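Side-chain contacts in MmoQ Response regulator (Methylococcus capsulatus, PDB 3LJX), which probably makes cyclic di-GMP from two GTP as a full-length protein, of which this chain is the part that holds the HDOD domain: residues F56-A61 with R66-V71; I43-A48 with K112-A117. All blocks are in the same frame, centred on the assembly; numbering follows the deposited sequence.

Overall arrangement
Both contacts lie in the all-helical HDOD domain, and helix 47-58 runs from one to the other. Interaction 2 sits at the start of that helix, where 43-48 meets helix 106-125; the centre of this contact lies about 6 Å from the centre of the chain. Interaction 1 sits at its far end, near the surface, with its centre about 16 Å from the centre of the chain. Both segments of interaction 1 fall between the two segments of interaction 2 along the chain. The two centres are about 18 Å apart, yet the contacts touch: V71 CG2 packs on Q44 CB at 3.7 Å. One helix is thus joined to the core at its start and to the following loop at its end.

Interaction 1: F56-A61 with R66-V71; sequences FANAPA and RPVASV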
loop_
_atom_site.group_PDB
_atom_site.type_symbol
_atom_site.label_atom_id
_atom_site.label_comp_id
_atom_site.label_asym_id
_atom_site.label_seq_id
_atom_site.Cartn_x
_atom_site.Cartn_y
_atom_site.Cartn_z
ATOM N N PHE A 56 -5.401 -13.996 -0.045
ATOM C CA PHE A 56 -5.848 -15.300 0.405
ATOM C C PHE A 56 -7.306 -15.183 0.848
ATOM O O PHE A 56 -8.153 -15.979 0.439
ATOM C CB PHE A 56 -4.957 -15.791 1.555
ATOM C CG PHE A 56 -5.474 -17.021 2.252
ATOM C CD1 PHE A 56 -6.106 -16.923 3.484
ATOM C CD2 PHE A 56 -5.305 -18.279 1.687
ATOM C CE1 PHE A 56 -6.573 -18.058 4.140
ATOM C CE2 PHE A 56 -5.774 -19.424 2.340
ATOM C CZ PHE A 56 -6.410 -19.309 3.563
ATOM N N ALA A 57 -7.592 -14.166 1.660
ATOM C CA ALA A 57 -8.916 -14.016 2.272
ATOM C C ALA A 57 -9.964 -13.662 1.244
ATOM O O ALA A 57 -11.145 -13.907 1.463
ATOM C CB ALA A 57 -8.890 -12.933 3.369
ATOM N N ASN A 58 -9.537 -13.057 0.133
ATOM C CA ASN A 58 -10.473 -12.620 -0.909
ATOM C C ASN A 58 -10.545 -13.576 -2.103
ATOM O O ASN A 58 -11.334 -13.365 -3.034
ATOM C CB ASN A 58 -10.140 -11.184 -1.363
ATOM C CG ASN A 58 -10.408 -10.153 -0.259
ATOM O OD1 ASN A 58 -11.245 -10.384 0.613
ATOM N ND2 ASN A 58 -9.697 -9.027 -0.291
ATOM N N ALA A 59 -9.722 -14.625 -2.071
ATOM C CA ALA A 59 -9.710 -15.639 -3.129
ATOM C C ALA A 59 -11.071 -16.302 -3.291
ATOM O O ALA A 59 -11.790 -16.499 -2.318
ATOM C CB ALA A 59 -8.637 -16.690 -2.863
ATOM N N PRO A 60 -11.416 -16.665 -4.531
ATOM C CA PRO A 60 -12.734 -17.221 -4.871
ATOM C C PRO A 60 -13.070 -18.468 -4.060
ATOM O O PRO A 60 -12.747 -19.569 -4.495
ATOM C CB PRO A 60 -12.588 -17.616 -6.347
ATOM C CG PRO A 60 -11.380 -16.882 -6.853
ATOM C CD PRO A 60 -10.481 -16.686 -5.671
ATOM N N ALA A 61 -13.712 -18.302 -2.908
ATOM C CA ALA A 61 -14.150 -19.448 -2.114
ATOM C C ALA A 61 -13.026 -20.466 -1.889
ATOM O O ALA A 61 -11.933 -20.121 -1.435
ATOM C CB ALA A 61 -15.364 -20.123 -2.774
ATOM N N ARG A 66 -17.929 -11.919 1.486
ATOM C CA ARG A 66 -17.587 -10.531 1.127
ATOM C C ARG A 66 -16.087 -10.303 1.281
ATOM O O ARG A 66 -15.437 -10.923 2.125
ATOM C CB ARG A 66 -18.340 -9.521 1.986
ATOM C CG ARG A 66 -19.719 -9.970 2.417
ATOM C CD ARG A 66 -20.684 -8.813 2.360
ATOM N NE ARG A 66 -20.911 -8.429 0.979
ATOM C CZ ARG A 66 -20.414 -7.343 0.397
ATOM N NH1 ARG A 66 -19.660 -6.492 1.073
ATOM N NH2 ARG A 66 -20.692 -7.107 -0.874
ATOM N N PRO A 67 -15.527 -9.413 0.467
ATOM C CA PRO A 67 -14.081 -9.168 0.548
ATOM C C PRO A 67 -13.714 -8.400 1.819
ATOM O O PRO A 67 -14.580 -7.750 2.414
ATOM C CB PRO A 67 -13.815 -8.306 -0.683
ATOM C CG PRO A 67 -15.122 -7.540 -0.860
ATOM C CD PRO A 67 -16.187 -8.552 -0.530
ATOM N N VAL A 68 -12.448 -8.504 2.232
ATOM C CA VAL A 68 -11.925 -7.762 3.376
ATOM C C VAL A 68 -10.808 -6.843 2.906
ATOM O O VAL A 68 -10.224 -7.054 1.835
ATOM C CB VAL A 68 -11.380 -8.702 4.504
ATOM C CG1 VAL A 68 -12.491 -9.543 5.089
ATOM C CG2 VAL A 68 -10.259 -9.582 3.987
ATOM N N ALA A 69 -10.509 -5.834 3.718
ATOM C CA ALA A 69 -9.538 -4.811 3.372
ATOM C C ALA A 69 -8.743 -4.385 4.606
ATOM O O ALA A 69 -8.270 -3.253 4.695
ATOM C CB ALA A 69 -10.244 -3.602 2.741
ATOM N N SER A 70 -8.611 -5.294 5.563
ATOM C CA SER A 70 -7.696 -5.091 6.678
ATOM C C SER A 70 -7.270 -6.444 7.256
ATOM O O SER A 70 -8.023 -7.430 7.197
ATOM C CB SER A 70 -8.368 -4.265 7.765
ATOM O OG SER A 70 -9.444 -4.999 8.321
ATOM N N VAL A 71 -6.071 -6.502 7.827
ATOM C CA VAL A 71 -5.616 -7.752 8.408
ATOM C C VAL A 71 -6.595 -8.232 9.483
ATOM O O VAL A 71 -6.917 -9.420 9.548
ATOM C CB VAL A 71 -4.214 -7.624 8.985
ATOM C CG1 VAL A 71 -3.687 -8.995 9.415
ATOM C CG2 VAL A 71 -3.288 -6.987 7.950
HETATM O O HOH W 1 -13.906 -12.728 1.020
#
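N58 reaches from the last turn of helix 47-58 to the backbone of V68, in the loop that leads to helix 71-78 of the all-helical HDOD fold. Its side-chain amide pairs with the backbone of a single residue through two hydrogen bonds, the tight part of the contact. OD1 of N58 accepts from the backbone N of V68 at 2.8 Å, with the donor tilted 15° from the amide carbonyl plane. ND2 of N58 gives a nearly straight bond (175°) to the carbonyl O of V68 at 2.9 Å. That acceptor lies in the amide plane of N58. Chi1 of -68° sets CG opposite the residue's own carbonyl carbon and swings the amide out to the loop. The two bonds fix which way the amide is flipped, and ND2 has a second acceptor in the carbonyl O of W192. With an alanine here, the N and O of V68 and the carbonyl O of W192 would probably lose this amide partner, leaving the loop held less firmly beside the helix.

The tight part also has an apolar side. The CB of A57 meets the CG2 branch of V68 at 3.7 Å, and OD1 of N58 comes close to the same methyl. Both A57 and V68 also rest on A74, so V68 touches both helix 47-58 and helix 71-78.

OD1 of N58 lies 3.1 Å from the CA of P67, but the exposed proline ring reaches it only with CB, at 3.6 Å. At R66 the contact is looser. R66 points its CB away from 56-61, and its carbonyl O reaches the O of A57 only through a water. This water donates to the O of A57 at 3.0 Å and to the O of R66 at 2.6 Å.

Interaction 2: I43-A48 with K112-A117; sequences IQTDPA and KSLARA
T45 sets its CG2 methyl beside the CD1 branch of L114, at 4.1 Å. The two side chains lie alongside each other and point the same way. L114 comes from helix 106-125. Its CG is anti to the backbone N (chi1 179°), which carries the branched end over to T45 although the CB itself does not point there. The hydroxyl of T45 is used elsewhere: OG1 bonds back to the carbonyl O of L42. That bond holds the rotation of the side chain, with CG2 left beside the leucine.

The second touch is between P47 and S113. CG of the proline ring meets CB of the serine at 4.2 Å, and in both residues the CB points toward the other segment. S113 turns its OG back to the carbonyl O of Y109, one turn earlier in its own helix, so it meets the proline with carbon. S113 and P47 are buried, while T45 and L114 are partly open to solvent.

Residues I43 to D46 form a type I beta turn, closed by the 2.9 Å bond from the N of D46 to the O of I43. This turn links helix 36-43 to helix 47-58 within the HDOD domain. D46 is the N-cap of the second helix: its OD2 accepts from the N of L49 and also bonds OG1 of T17. P47 follows as the first residue of that helix.

The ring of P47 also packs on Y109 and W110 of helix 106-125 and on L141 of helix 132-141.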
loop_
_atom_site.group_PDB
_atom_site.type_symbol
_atom_site.label_atom_id
_atom_site.label_comp_id
_atom_site.label_asym_id
_atom_site.label_seq_id
_atom_site.Cartn_x
_atom_site.Cartn_y
_atom_site.Cartn_z
ATOM N N ILE A 43 1.353 -6.938 11.630
ATOM C CA ILE A 43 1.414 -7.427 10.252
ATOM C C ILE A 43 1.088 -6.296 9.281
ATOM O O ILE A 43 1.650 -6.217 8.185
ATOM C CB ILE A 43 0.428 -8.586 10.021
ATOM C CG1 ILE A 43 0.974 -9.882 10.630
ATOM C CG2 ILE A 43 0.161 -8.791 8.535
ATOM C CD1 ILE A 43 -0.005 -11.041 10.591
ATOM N N GLN A 44 0.181 -5.411 9.685
ATOM C CA GLN A 44 -0.258 -4.388 8.754
ATOM C C GLN A 44 0.761 -3.254 8.629
ATOM O O GLN A 44 0.488 -2.256 7.973
ATOM C CB GLN A 44 -1.644 -3.858 9.108
ATOM C CG GLN A 44 -1.654 -2.975 10.330
ATOM C CD GLN A 44 -3.018 -2.373 10.568
ATOM O OE1 GLN A 44 -4.004 -2.796 9.957
ATOM N NE2 GLN A 44 -3.086 -1.373 11.451
ATOM N N THR A 45 1.933 -3.404 9.244
ATOM C CA THR A 45 3.035 -2.487 8.954
ATOM C C THR A 45 3.812 -2.966 7.720
ATOM O O THR A 45 4.699 -2.260 7.222
ATOM C CB THR A 45 4.032 -2.332 10.124
ATOM O OG1 THR A 45 4.632 -3.602 10.424
ATOM C CG2 THR A 45 3.345 -1.776 11.359
ATOM N N ASP A 46 3.484 -4.163 7.231
ATOM C CA ASP A 46 4.203 -4.726 6.087
ATOM C C ASP A 46 3.317 -4.898 4.847
ATOM O O ASP A 46 2.385 -5.709 4.844
ATOM C CB ASP A 46 4.851 -6.063 6.447
ATOM C CG ASP A 46 5.588 -6.673 5.273
ATOM O OD1 ASP A 46 6.540 -6.030 4.772
ATOM O OD2 ASP A 46 5.217 -7.788 4.845
ATOM N N PRO A 47 3.611 -4.130 3.789
ATOM C CA PRO A 47 2.843 -4.208 2.540
ATOM C C PRO A 47 2.835 -5.623 1.940
ATOM O O PRO A 47 1.756 -6.090 1.562
ATOM C CB PRO A 47 3.568 -3.227 1.614
ATOM C CG PRO A 47 4.248 -2.245 2.545
ATOM C CD PRO A 47 4.612 -3.043 3.776
ATOM N N ALA A 48 3.986 -6.299 1.865
ATOM C CA ALA A 48 4.021 -7.645 1.269
ATOM C C ALA A 48 3.071 -8.622 1.975
ATOM O O ALA A 48 2.165 -9.187 1.346
ATOM C CB ALA A 48 5.453 -8.215 1.242
ATOM N N LYS A 112 7.806 5.260 4.026
ATOM C CA LYS A 112 6.779 6.108 3.440
ATOM C C LYS A 112 5.418 5.407 3.383
ATOM O O LYS A 112 4.382 6.033 3.594
ATOM C CB LYS A 112 7.215 6.536 2.048
ATOM C CG LYS A 112 6.195 7.335 1.275
ATOM C CD LYS A 112 6.939 8.156 0.258
ATOM C CE LYS A 112 8.173 8.753 0.920
ATOM N NZ LYS A 112 9.328 8.884 -0.013
ATOM N N SER A 113 5.421 4.105 3.107
ATOM C CA SER A 113 4.168 3.362 2.969
ATOM C C SER A 113 3.384 3.340 4.290
ATOM O O SER A 113 2.170 3.562 4.318
ATOM C CB SER A 113 4.444 1.940 2.460
ATOM O OG SER A 113 4.830 1.963 1.090
ATOM N N LEU A 114 4.094 3.097 5.385
ATOM C CA LEU A 114 3.484 3.092 6.701
ATOM C C LEU A 114 3.014 4.497 7.101
ATOM O O LEU A 114 1.888 4.672 7.586
ATOM C CB LEU A 114 4.480 2.566 7.734
ATOM C CG LEU A 114 3.952 2.534 9.171
ATOM C CD1 LEU A 114 2.670 1.686 9.263
ATOM C CD2 LEU A 114 5.036 1.995 10.102
ATOM N N ALA A 115 3.877 5.494 6.901
ATOM C CA ALA A 115 3.552 6.861 7.294
ATOM C C ALA A 115 2.285 7.295 6.569
ATOM O O ALA A 115 1.394 7.909 7.166
ATOM C CB ALA A 115 4.724 7.824 6.981
ATOM N N ARG A 116 2.204 6.963 5.279
ATOM C CA ARG A 116 1.013 7.277 4.499
ATOM C C ARG A 116 -0.215 6.525 5.013
ATOM O O ARG A 116 -1.287 7.106 5.157
ATOM C CB ARG A 116 1.236 6.986 3.013
ATOM C CG ARG A 116 0.109 7.489 2.123
ATOM C CD ARG A 116 0.411 7.201 0.656
ATOM N NE ARG A 116 0.730 5.796 0.487
ATOM C CZ ARG A 116 1.829 5.337 -0.097
ATOM N NH1 ARG A 116 2.712 6.176 -0.610
ATOM N NH2 ARG A 116 2.038 4.029 -0.167
ATOM N N ALA A 117 -0.068 5.233 5.288
ATOM C CA ALA A 117 -1.167 4.460 5.860
ATOM C C ALA A 117 -1.661 5.147 7.137
ATOM O O ALA A 117 -2.864 5.324 7.334
ATOM C CB ALA A 117 -0.717 3.040 6.169
#